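Local coordinates for glutamine cyclotransferase (Porphyromonas gingivalis W83, PDB 6QQL), which probably catalyses zinc-dependent cyclisation of N-terminal glutaminyl residues to pyroglutamate, at residues Y193-G198 against L260-I265. Residues are numbered along the deposited sequence; the frame is centred on the assembly and turned at random.
Sequences YKAEAG and LGIPCI
The side chain of I262 meets Y193 and A195 at the apolar centre of this contact. Its CD1 approaches the Y193 ring at the edge, near the ring plane, with CE1 3.7 Å away, and the same methyl lies 3.9 Å from A195 CB. The two branches of I262 divide the work: CG1, anti to the carbonyl carbon (chi1 -51°), carries CD1 to the ring, whereas CG2 is turned toward the backbone of A195-G198. L260, at the end of helix 253-260, adds CD1 at 4.0 Å from Y193 CD1, its side chain crossing that of the tyrosine at about a right angle. Y193 OH is hydrogen-bonded to D159 OD2, and the rings of Y193 and W184 meet edge-to-face. Further along, P263 CG lies beside the carbonyl of E196, and C264 SG sits 3.7 Å from G198 CA.

Backbone bonds pair strands 197-202 and 264-268 in parallel. G198 N donates to P263 O at 2.8 Å (N-H...O 164°), and G198 O accepts from I265 N at 2.9 Å (154°). One glycine thus bonds to the residues flanking C264, the pattern of a parallel bridge. Strand 264-268 is one of the two outermost strands of the mixed sheet in this M28-family fold. At the polar edge, K194 NZ makes a weak bond to A195 O and a long salt bridge to E196 OE2. The chemistry is consistent with backbone bonds holding the register, apolar side chains joining the strand approaches, and charges pairing within 193-198, not across.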
loop_
_atom_site.group_PDB
_atom_site.type_symbol
_atom_site.label_atom_id
_atom_site.label_comp_id
_atom_site.label_asym_id
_atom_site.label_seq_id
_atom_site.Cartn_x
_atom_site.Cartn_y
_atom_site.Cartn_z
ATOM N N TYR A 193 -1.932 -19.398 -6.447
ATOM C CA TYR A 193 -2.630 -18.120 -6.476
ATOM C C TYR A 193 -2.296 -17.371 -7.758
ATOM O O TYR A 193 -1.149 -17.383 -8.210
ATOM C CB TYR A 193 -2.260 -17.267 -5.256
ATOM C CG TYR A 193 -2.839 -15.864 -5.339
ATOM C CD1 TYR A 193 -2.151 -14.840 -5.976
ATOM C CD2 TYR A 193 -4.082 -15.579 -4.823
ATOM C CE1 TYR A 193 -2.680 -13.575 -6.082
ATOM C CE2 TYR A 193 -4.620 -14.317 -4.925
ATOM C CZ TYR A 193 -3.916 -13.312 -5.549
ATOM O OH TYR A 193 -4.462 -12.041 -5.655
ATOM N N LYS A 194 -3.301 -16.721 -8.347
ATOM C CA LYS A 194 -3.043 -15.901 -9.526
ATOM C C LYS A 194 -4.002 -14.715 -9.541
ATOM O O LYS A 194 -5.132 -14.797 -9.047
ATOM C CB LYS A 194 -3.180 -16.679 -10.838
ATOM C CG LYS A 194 -2.241 -16.138 -11.920
ATOM C CD LYS A 194 -2.853 -15.351 -13.083
ATOM C CE LYS A 194 -1.704 -14.651 -13.847
ATOM N NZ LYS A 194 -2.132 -13.623 -14.842
ATOM N N ALA A 195 -3.540 -13.600 -10.093
ATOM C CA ALA A 195 -4.411 -12.450 -10.281
ATOM C C ALA A 195 -4.073 -11.839 -11.623
ATOM O O ALA A 195 -2.944 -11.957 -12.099
ATOM C CB ALA A 195 -4.278 -11.402 -9.165
ATOM N N GLU A 196 -5.065 -11.213 -12.254
ATOM C CA GLU A 196 -4.804 -10.678 -13.583
ATOM C C GLU A 196 -3.889 -9.459 -13.508
ATOM O O GLU A 196 -2.998 -9.289 -14.348
ATOM C CB GLU A 196 -6.122 -10.345 -14.284
ATOM C CG GLU A 196 -6.981 -11.545 -14.601
ATOM C CD GLU A 196 -6.195 -12.675 -15.228
ATOM O OE1 GLU A 196 -6.227 -13.802 -14.685
ATOM O OE2 GLU A 196 -5.533 -12.440 -16.262
ATOM N N ALA A 197 -4.051 -8.633 -12.478
ATOM C CA ALA A 197 -3.246 -7.429 -12.356
ATOM C C ALA A 197 -3.115 -7.055 -10.885
ATOM O O ALA A 197 -4.027 -7.303 -10.087
ATOM C CB ALA A 197 -3.855 -6.287 -13.160
ATOM N N GLY A 198 -1.975 -6.461 -10.536
ATOM C CA GLY A 198 -1.725 -5.988 -9.181
ATOM C C GLY A 198 -1.474 -4.493 -9.108
ATOM O O GLY A 198 -0.752 -3.926 -9.934
ATOM N N LEU A 260 5.321 -14.432 -8.409
ATOM C CA LEU A 260 3.975 -14.824 -8.793
ATOM C C LEU A 260 3.634 -14.507 -10.245
ATOM O O LEU A 260 2.546 -14.874 -10.699
ATOM C CB LEU A 260 2.945 -14.180 -7.866
ATOM C CG LEU A 260 2.867 -14.837 -6.491
ATOM C CD1 LEU A 260 1.775 -14.184 -5.647
ATOM C CD2 LEU A 260 2.627 -16.339 -6.611
ATOM N N GLY A 261 4.507 -13.816 -10.977
ATOM C CA GLY A 261 4.237 -13.537 -12.366
ATOM C C GLY A 261 3.112 -12.568 -12.581
ATOM O O GLY A 261 2.584 -12.483 -13.689
ATOM N N ILE A 262 2.677 -11.867 -11.546
ATOM C CA ILE A 262 1.552 -10.965 -11.737
ATOM C C ILE A 262 2.056 -9.580 -12.147
ATOM O O ILE A 262 2.912 -8.991 -11.457
ATOM C CB ILE A 262 0.688 -10.921 -10.472
ATOM C CG1 ILE A 262 0.354 -12.354 -10.046
ATOM C CG2 ILE A 262 -0.556 -10.063 -10.705
ATOM C CD1 ILE A 262 -0.518 -12.456 -8.822
ATOM N N PRO A 263 1.552 -9.017 -13.248
ATOM C CA PRO A 263 1.921 -7.641 -13.616
ATOM C C PRO A 263 1.373 -6.657 -12.595
ATOM O O PRO A 263 0.161 -6.570 -12.383
ATOM C CB PRO A 263 1.279 -7.455 -14.997
ATOM C CG PRO A 263 0.160 -8.389 -15.001
ATOM C CD PRO A 263 0.594 -9.600 -14.199
ATOM N N CYS A 264 2.279 -5.941 -11.931
ATOM C CA CYS A 264 1.916 -5.006 -10.876
ATOM C C CYS A 264 2.458 -3.610 -11.169
ATOM O O CYS A 264 3.464 -3.455 -11.871
ATOM C CB CYS A 264 2.432 -5.501 -9.518
ATOM S SG CYS A 264 1.818 -7.162 -9.089
ATOM N N ILE A 265 1.734 -2.587 -10.688
ATOM C CA ILE A 265 2.218 -1.209 -10.695
ATOM C C ILE A 265 2.216 -0.667 -9.269
ATOM O O ILE A 265 1.453 -1.098 -8.399
ATOM C CB ILE A 265 1.404 -0.265 -11.601
ATOM C CG1 ILE A 265 0.023 0.001 -10.987
ATOM C CG2 ILE A 265 1.356 -0.801 -13.029
ATOM C CD1 ILE A 265 -0.935 0.746 -11.880
#